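Side-chain contacts in cadherin-23 (Mus musculus, PDB 5UZ8), which probably mediates calcium-dependent adhesion in the mechanotransduction apparatus of hearing, through a chain of extracellular cadherin repeats joined by calcium ions: residues A[32-37]-A[45-50]; A[85-90]-A[95-100]. All coordinates share one frame; numbering follows the deposited sequence.

Interaction 1. Residues A[32-37]-A[45-50]; sequences VAAVDP and ITYTLL. With CA (calcium ion), chain H.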
ATOM      1  N   VAL A  32     -20.232  -1.430 -45.282  1.00 21.35           N
ATOM      2  CA  VAL A  32     -19.648  -1.166 -46.594  1.00 22.01           C
ATOM      3  C   VAL A  32     -20.675  -1.504 -47.658  1.00 22.77           C
ATOM      4  O   VAL A  32     -21.670  -2.178 -47.380  1.00 22.29           O
ATOM      5  CB  VAL A  32     -18.354  -1.956 -46.814  1.00 21.86           C
ATOM      6  CG1 VAL A  32     -17.369  -1.710 -45.691  1.00 22.42           C
ATOM      7  CG2 VAL A  32     -18.623  -3.443 -46.969  1.00 22.49           C
ATOM      8  N   ALA A  33     -20.431  -1.052 -48.885  1.00 23.09           N
ATOM      9  CA  ALA A  33     -21.350  -1.274 -49.964  1.00 23.83           C
ATOM     10  C   ALA A  33     -20.596  -1.278 -51.277  1.00 24.14           C
ATOM     11  O   ALA A  33     -19.642  -0.511 -51.458  1.00 22.79           O
ATOM     12  CB  ALA A  33     -22.426  -0.190 -49.997  1.00 25.07           C
ATOM     13  N   ALA A  34     -21.032  -2.155 -52.169  1.00 24.74           N
ATOM     14  CA  ALA A  34     -20.588  -2.159 -53.535  1.00 25.33           C
ATOM     15  C   ALA A  34     -21.799  -1.991 -54.431  1.00 27.35           C
ATOM     16  O   ALA A  34     -22.930  -2.237 -54.010  1.00 27.38           O
ATOM     17  CB  ALA A  34     -19.881  -3.455 -53.846  1.00 25.51           C
ATOM     18  N   VAL A  35     -21.547  -1.600 -55.676  1.00 28.43           N
ATOM     19  CA  VAL A  35     -22.600  -1.454 -56.669  1.00 31.08           C
ATOM     20  C   VAL A  35     -22.223  -2.198 -57.930  1.00 32.97           C
ATOM     21  O   VAL A  35     -21.059  -2.372 -58.226  1.00 31.95           O
ATOM     22  CB  VAL A  35     -22.895   0.019 -57.007  1.00 31.56           C
ATOM     23  CG1 VAL A  35     -23.434   0.751 -55.778  1.00 31.03           C
ATOM     24  CG2 VAL A  35     -21.655   0.709 -57.546  1.00 31.44           C
ATOM     25  N   ASP A  36     -23.233  -2.645 -58.649  1.00 36.51           N
ATOM     26  CA  ASP A  36     -23.051  -3.288 -59.921  1.00 40.39           C
ATOM     27  C   ASP A  36     -24.189  -2.758 -60.766  1.00 44.12           C
ATOM     28  O   ASP A  36     -25.343  -2.974 -60.412  1.00 45.36           O
ATOM     29  CB  ASP A  36     -23.147  -4.798 -59.759  1.00 41.30           C
ATOM     30  CG  ASP A  36     -22.844  -5.540 -61.037  1.00 43.82           C
ATOM     31  OD1 ASP A  36     -23.510  -5.300 -62.067  1.00 44.15           O
ATOM     32  OD2 ASP A  36     -21.924  -6.392 -61.008  1.00 45.11           O
ATOM     33  N   PRO A  37     -23.877  -2.046 -61.859  1.00 47.11           N
ATOM     34  CA  PRO A  37     -24.977  -1.479 -62.676  1.00 50.71           C
ATOM     35  C   PRO A  37     -25.929  -2.504 -63.369  1.00 54.66           C
ATOM     36  O   PRO A  37     -27.089  -2.171 -63.641  1.00 57.09           O
ATOM     37  CB  PRO A  37     -24.237  -0.591 -63.694  1.00 50.55           C
ATOM     38  CG  PRO A  37     -22.838  -1.108 -63.733  1.00 49.25           C
ATOM     39  CD  PRO A  37     -22.541  -1.668 -62.369  1.00 47.00           C
ATOM     40  N   ILE A  45     -25.739  -8.434 -55.843  1.00 38.62           N
ATOM     41  CA  ILE A  45     -24.472  -8.559 -55.123  1.00 35.49           C
ATOM     42  C   ILE A  45     -24.630  -9.377 -53.863  1.00 33.64           C
ATOM     43  O   ILE A  45     -25.487  -9.084 -53.050  1.00 33.45           O
ATOM     44  CB  ILE A  45     -23.866  -7.178 -54.787  1.00 34.53           C
ATOM     45  CG1 ILE A  45     -23.603  -6.417 -56.103  1.00 35.86           C
ATOM     46  CG2 ILE A  45     -22.574  -7.328 -53.973  1.00 32.88           C
ATOM     47  CD1 ILE A  45     -23.317  -4.950 -55.896  1.00 35.51           C
ATOM     48  N   THR A  46     -23.738 -10.355 -53.700  1.00 32.38           N
ATOM     49  CA  THR A  46     -23.591 -11.172 -52.490  1.00 31.23           C
ATOM     50  C   THR A  46     -22.285 -10.783 -51.777  1.00 28.74           C
ATOM     51  O   THR A  46     -21.228 -10.710 -52.420  1.00 28.95           O
ATOM     52  CB  THR A  46     -23.485 -12.657 -52.893  1.00 32.85           C
ATOM     53  OG1 THR A  46     -24.705 -13.045 -53.501  1.00 34.90           O
ATOM     54  CG2 THR A  46     -23.211 -13.573 -51.715  1.00 32.49           C
ATOM     55  N   TYR A  47     -22.360 -10.530 -50.478  1.00 26.28           N
ATOM     56  CA  TYR A  47     -21.192 -10.185 -49.686  1.00 24.36           C
ATOM     57  C   TYR A  47     -20.779 -11.383 -48.861  1.00 24.18           C
ATOM     58  O   TYR A  47     -21.619 -12.032 -48.241  1.00 24.45           O
ATOM     59  CB  TYR A  47     -21.461  -9.013 -48.733  1.00 22.78           C
ATOM     60  CG  TYR A  47     -21.855  -7.735 -49.438  1.00 22.79           C
ATOM     61  CD1 TYR A  47     -23.163  -7.502 -49.797  1.00 23.51           C
ATOM     62  CD2 TYR A  47     -20.901  -6.762 -49.756  1.00 21.78           C
ATOM     63  CE1 TYR A  47     -23.534  -6.352 -50.482  1.00 23.94           C
ATOM     64  CE2 TYR A  47     -21.254  -5.611 -50.428  1.00 21.97           C
ATOM     65  CZ  TYR A  47     -22.572  -5.392 -50.770  1.00 23.17           C
ATOM     66  OH  TYR A  47     -22.922  -4.239 -51.417  1.00 23.48           O
ATOM     67  N   THR A  48     -19.481 -11.666 -48.871  1.00 23.75           N
ATOM     68  CA  THR A  48     -18.879 -12.606 -47.936  1.00 23.42           C
ATOM     69  C   THR A  48     -17.626 -11.965 -47.315  1.00 22.05           C
ATOM     70  O   THR A  48     -17.067 -10.995 -47.868  1.00 21.34           O
ATOM     71  CB  THR A  48     -18.486 -13.915 -48.642  1.00 24.87           C
ATOM     72  OG1 THR A  48     -17.593 -13.631 -49.736  1.00 24.82           O
ATOM     73  CG2 THR A  48     -19.720 -14.644 -49.184  1.00 26.66           C
ATOM     74  N   LEU A  49     -17.195 -12.509 -46.173  1.00 21.29           N
ATOM     75  CA  LEU A  49     -15.955 -12.114 -45.508  1.00 20.54           C
ATOM     76  C   LEU A  49     -14.899 -13.208 -45.633  1.00 22.18           C
ATOM     77  O   LEU A  49     -15.238 -14.417 -45.540  1.00 22.98           O
ATOM     78  CB  LEU A  49     -16.210 -11.863 -44.029  1.00 19.35           C
ATOM     79  CG  LEU A  49     -17.260 -10.789 -43.716  1.00 18.28           C
ATOM     80  CD1 LEU A  49     -17.193 -10.449 -42.237  1.00 17.44           C
ATOM     81  CD2 LEU A  49     -17.063  -9.528 -44.552  1.00 17.89           C
ATOM     82  N   LEU A  50     -13.647 -12.791 -45.849  1.00 22.53           N
ATOM     83  CA  LEU A  50     -12.497 -13.691 -45.986  1.00 24.99           C
ATOM     84  C   LEU A  50     -11.339 -13.284 -45.112  1.00 24.53           C
ATOM     85  O   LEU A  50     -11.195 -12.121 -44.765  1.00 22.82           O
ATOM     86  CB  LEU A  50     -11.997 -13.695 -47.427  1.00 27.10           C
ATOM     87  CG  LEU A  50     -12.984 -14.188 -48.463  1.00 29.26           C
ATOM     88  CD1 LEU A  50     -12.473 -13.851 -49.854  1.00 30.82           C
ATOM     89  CD2 LEU A  50     -13.170 -15.689 -48.308  1.00 31.65           C
TER
HETATM   90 CA    CA H2607     -22.079  -7.603 -62.956  1.00 47.41          CA
HETATM   91  O   HOH W   1     -21.910  -9.163 -64.784  1.00 40.05           O

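Interaction 2. Residues A[85-90]-A[95-100]; sequences TVRASD and PRAAEI. With CA (calcium ion), chain H.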
ATOM      1  N   THR A  85     -11.168  -9.214 -45.167  1.00 18.08           N
ATOM      2  CA  THR A  85     -11.456  -8.870 -46.538  1.00 18.60           C
ATOM      3  C   THR A  85     -12.944  -9.016 -46.758  1.00 18.52           C
ATOM      4  O   THR A  85     -13.539 -10.011 -46.326  1.00 18.26           O
ATOM      5  CB  THR A  85     -10.718  -9.837 -47.446  1.00 20.10           C
ATOM      6  OG1 THR A  85      -9.319  -9.614 -47.317  1.00 20.42           O
ATOM      7  CG2 THR A  85     -11.104  -9.670 -48.879  1.00 20.99           C
ATOM      8  N   VAL A  86     -13.539  -8.054 -47.461  1.00 18.28           N
ATOM      9  CA  VAL A  86     -14.911  -8.173 -47.925  1.00 18.44           C
ATOM     10  C   VAL A  86     -14.879  -8.508 -49.406  1.00 19.87           C
ATOM     11  O   VAL A  86     -14.157  -7.859 -50.166  1.00 19.93           O
ATOM     12  CB  VAL A  86     -15.693  -6.865 -47.741  1.00 18.01           C
ATOM     13  CG1 VAL A  86     -17.109  -7.051 -48.260  1.00 18.97           C
ATOM     14  CG2 VAL A  86     -15.748  -6.435 -46.279  1.00 17.10           C
ATOM     15  N   ARG A  87     -15.605  -9.555 -49.798  1.00 21.07           N
ATOM     16  CA  ARG A  87     -15.783  -9.929 -51.201  1.00 22.83           C
ATOM     17  C   ARG A  87     -17.201  -9.589 -51.594  1.00 23.30           C
ATOM     18  O   ARG A  87     -18.128 -10.019 -50.924  1.00 23.46           O
ATOM     19  CB  ARG A  87     -15.542 -11.427 -51.403  1.00 24.41           C
ATOM     20  CG  ARG A  87     -15.641 -11.923 -52.831  1.00 26.58           C
ATOM     21  CD  ARG A  87     -15.361 -13.418 -52.926  1.00 28.58           C
ATOM     22  NE  ARG A  87     -15.598 -13.959 -54.270  1.00 31.08           N
ATOM     23  CZ  ARG A  87     -14.722 -13.930 -55.282  1.00 32.72           C
ATOM     24  NH1 ARG A  87     -13.518 -13.366 -55.146  1.00 32.57           N
ATOM     25  NH2 ARG A  87     -15.054 -14.455 -56.463  1.00 34.75           N
ATOM     26  N   ALA A  88     -17.359  -8.833 -52.687  1.00 24.04           N
ATOM     27  CA  ALA A  88     -18.653  -8.477 -53.236  1.00 24.75           C
ATOM     28  C   ALA A  88     -18.726  -9.156 -54.610  1.00 26.90           C
ATOM     29  O   ALA A  88     -17.923  -8.844 -55.478  1.00 26.87           O
ATOM     30  CB  ALA A  88     -18.751  -6.967 -53.384  1.00 24.34           C
ATOM     31  N   SER A  89     -19.632 -10.117 -54.775  1.00 28.55           N
ATOM     32  CA  SER A  89     -19.710 -10.928 -55.994  1.00 31.18           C
ATOM     33  C   SER A  89     -21.081 -10.712 -56.627  1.00 33.01           C
ATOM     34  O   SER A  89     -22.079 -10.658 -55.921  1.00 32.60           O
ATOM     35  CB  SER A  89     -19.521 -12.408 -55.660  1.00 32.04           C
ATOM     36  OG  SER A  89     -19.581 -13.196 -56.854  1.00 34.40           O
ATOM     37  N   ASP A  90     -21.141 -10.558 -57.941  1.00 35.37           N
ATOM     38  CA  ASP A  90     -22.444 -10.591 -58.590  1.00 38.22           C
ATOM     39  C   ASP A  90     -22.802 -12.050 -58.726  1.00 40.90           C
ATOM     40  O   ASP A  90     -21.989 -12.920 -58.422  1.00 40.78           O
ATOM     41  CB  ASP A  90     -22.505  -9.826 -59.921  1.00 39.56           C
ATOM     42  CG  ASP A  90     -21.645 -10.440 -61.038  1.00 41.22           C
ATOM     43  OD1 ASP A  90     -21.420 -11.676 -61.089  1.00 42.25           O
ATOM     44  OD2 ASP A  90     -21.190  -9.657 -61.900  1.00 41.37           O
ATOM     45  N   PRO A  95     -19.389 -15.659 -62.291  1.00 54.73           N
ATOM     46  CA  PRO A  95     -19.583 -14.457 -61.487  1.00 50.95           C
ATOM     47  C   PRO A  95     -18.369 -13.528 -61.554  1.00 47.89           C
ATOM     48  O   PRO A  95     -17.254 -13.992 -61.765  1.00 48.20           O
ATOM     49  CB  PRO A  95     -19.768 -15.009 -60.064  1.00 50.30           C
ATOM     50  CG  PRO A  95     -19.033 -16.300 -60.075  1.00 52.09           C
ATOM     51  CD  PRO A  95     -19.231 -16.859 -61.452  1.00 54.61           C
ATOM     52  N   ARG A  96     -18.607 -12.231 -61.412  1.00 44.44           N
ATOM     53  CA  ARG A  96     -17.548 -11.256 -61.267  1.00 42.33           C
ATOM     54  C   ARG A  96     -17.610 -10.731 -59.850  1.00 38.56           C
ATOM     55  O   ARG A  96     -18.692 -10.556 -59.272  1.00 36.90           O
ATOM     56  CB  ARG A  96     -17.725 -10.104 -62.249  1.00 43.54           C
ATOM     57  CG  ARG A  96     -17.654 -10.492 -63.721  1.00 47.29           C
ATOM     58  CD  ARG A  96     -17.876  -9.255 -64.590  1.00 48.62           C
ATOM     59  NE  ARG A  96     -17.544  -9.461 -65.994  1.00 52.04           N
ATOM     60  CZ  ARG A  96     -18.316 -10.088 -66.885  1.00 55.67           C
ATOM     61  NH1 ARG A  96     -17.906 -10.206 -68.153  1.00 57.74           N
ATOM     62  NH2 ARG A  96     -19.494 -10.606 -66.531  1.00 56.75           N
ATOM     63  N   ALA A  97     -16.442 -10.473 -59.290  1.00 36.34           N
ATOM     64  CA  ALA A  97     -16.352 -10.083 -57.911  1.00 33.33           C
ATOM     65  C   ALA A  97     -15.215  -9.113 -57.703  1.00 31.42           C
ATOM     66  O   ALA A  97     -14.316  -9.014 -58.514  1.00 31.93           O
ATOM     67  CB  ALA A  97     -16.178 -11.313 -57.035  1.00 33.49           C
ATOM     68  N   ALA A  98     -15.292  -8.374 -56.607  1.00 28.81           N
ATOM     69  CA  ALA A  98     -14.202  -7.548 -56.158  1.00 27.31           C
ATOM     70  C   ALA A  98     -13.993  -7.828 -54.679  1.00 25.22           C
ATOM     71  O   ALA A  98     -14.900  -8.296 -54.004  1.00 23.89           O
ATOM     72  CB  ALA A  98     -14.540  -6.085 -56.346  1.00 26.87           C
ATOM     73  N   GLU A  99     -12.780  -7.531 -54.215  1.00 24.35           N
ATOM     74  CA  GLU A  99     -12.391  -7.723 -52.841  1.00 23.19           C
ATOM     75  C   GLU A  99     -11.668  -6.500 -52.334  1.00 21.94           C
ATOM     76  O   GLU A  99     -11.001  -5.813 -53.085  1.00 22.26           O
ATOM     77  CB  GLU A  99     -11.482  -8.931 -52.731  1.00 24.52           C
ATOM     78  CG  GLU A  99     -12.249 -10.232 -52.875  1.00 26.13           C
ATOM     79  CD  GLU A  99     -11.395 -11.463 -52.701  1.00 27.74           C
ATOM     80  OE1 GLU A  99     -10.244 -11.354 -52.217  1.00 28.13           O
ATOM     81  OE2 GLU A  99     -11.902 -12.548 -53.035  1.00 29.84           O
ATOM     82  N   ILE A 100     -11.812  -6.229 -51.049  1.00 20.17           N
ATOM     83  CA  ILE A 100     -11.173  -5.075 -50.466  1.00 19.60           C
ATOM     84  C   ILE A 100     -10.830  -5.348 -49.002  1.00 18.65           C
ATOM     85  O   ILE A 100     -11.572  -6.060 -48.324  1.00 17.90           O
ATOM     86  CB  ILE A 100     -12.084  -3.845 -50.605  1.00 18.97           C
ATOM     87  CG1 ILE A 100     -11.337  -2.567 -50.221  1.00 18.95           C
ATOM     88  CG2 ILE A 100     -13.378  -3.996 -49.822  1.00 18.14           C
ATOM     89  CD1 ILE A 100     -12.068  -1.308 -50.618  1.00 19.39           C
TER
HETATM   90 CA    CA H2607     -22.079  -7.603 -62.956  1.00 47.41          CA
HETATM   91  O   HOH W   2     -21.121 -11.761 -63.932  1.00 46.30           O
HETATM   92  O   HOH W   1     -21.910  -9.163 -64.784  1.00 40.05           O

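Interaction 1. Residues A[32-37]-A[45-50]
The phenol of Y47 reaches across to the backbone of A34, and a hydrogen bond here ties 32-37 to 45-50. A34 N donates to Y47 OH over 2.9 Å, and at 176° the N-H points almost straight at the oxygen. The amide approaches at the ring edge, near the plane of the ring, so the tyrosine comes end-on to the strand and does not lie flat against it. With CG anti to the carbonyl carbon (chi1 -61°), the ring projects from its own strand toward the opposite one. In this way a buried hydroxyl takes up a backbone N-H from the facing strand.

Beside this bond, van der Waals packing centres on the I45 CD1 methyl. I45 sends this methyl toward the chain at A34-D36, where it lies 3.3 Å from A34 O and 3.9 Å from D36 CB. The same methyl packs more loosely on A34 CB, which also faces Y47 CE2 at 4.3 Å. Within 45-50, the other branch of I45 helps to fix the aromatic ring: CG2 sits 3.7 Å above one ring face, offset toward the rim.

Metal binding occupies the far end of 32-37. D36 OD2 holds the calcium ion at 2.3 Å, whereas OD1 is a longer ligand at 2.9 Å, an uneven bidentate grip. CG lies anti to the backbone N (chi1 -175°), which leaves CB against I45 and turns the carboxylate away from it to the ion. N3, D38, N42 and D90 complete the protein ligands, and water 1 is also bound.

Strands 28-35 and 46-53 belong to different sheets of the cadherin repeat, and the contact bridges the space between them. Strand 81-89 borders it through A88, which touches both A34 and I45, while L60 of strand 58-60 packs against Y47.

Interaction 2. Residues A[85-90]-A[95-100]
R87 and E99 meet across a non-hydrogen-bonded pair of the antiparallel strands, their side chains crossing at a slant. R87 NH1 donates to E99 OE2 at 2.8 Å in a salt bridge. The glutamate oxygen lies close to the guanidinium plane but is itself met on its anti side and somewhat out of the carboxylate plane, and the two planes stand 76° apart, so this is a single-oxygen bridge rather than a paired, coplanar one. R87 leaves its strand with CG anti to the backbone N (chi1 -177°) and stays extended to NE, which lays the guanidinium over A97: A97 CB lies 3.4 Å from the guanidinium plane, over its centre. An alanine in place of R87 is likely to leave the E99 carboxylate without this charge partner and to uncover the A97 methyl. On the same face, S89 CB packs against A97 CB.

V86, A88, A98 and I100 turn to the other face, and V86 CB meets I100 CG2 at 4.2 Å. Paired backbone bonds join V86 to I100 and A88 to A98.

Toward the turn, D90 is engaged by both main chain and side chain. Its N donates to R96 O, and R96 N answers to D90 OD1 at 2.9 Å, arriving from above the carboxylate plane. OD1 thus serves the backbone at the turn, taking G92 N as well, while OD2 binds the calcium ion at 2.5 Å. The R96 guanidinium makes no direct contact with this carboxylate; water 2 lies between them, accepting from R96 NH2 and probably donating to OD1.

The arrangement is a beta hairpin of strands 81-89 and 97-107 in the sandwich of a cadherin repeat, with a calcium-binding aspartate at the mouth of its connecting turn.

In the fold
Interactions 1 and 2 have centres about 6 Å apart and lie in one cadherin repeat, where strands 46-53 and 81-89 are neighbours. Between these strands T46 N to S89 O and T48 O to R87 N, each 2.8 Å, are probable hydrogen bonds that continue the sheet from one contact into the other. Between the sheets, A34 CB packs on A88 CB at 3.7 Å, and across strand 81-89, L50 CD1 touches E99 OE2 at 3.5 Å. Both contacts end at the same calcium ion: 32-37 supplies D36 and 85-90 supplies D90, with water 1 common to the two. The ion thus joins residues at the ends of strands 28-35 and 81-89, one from each sheet.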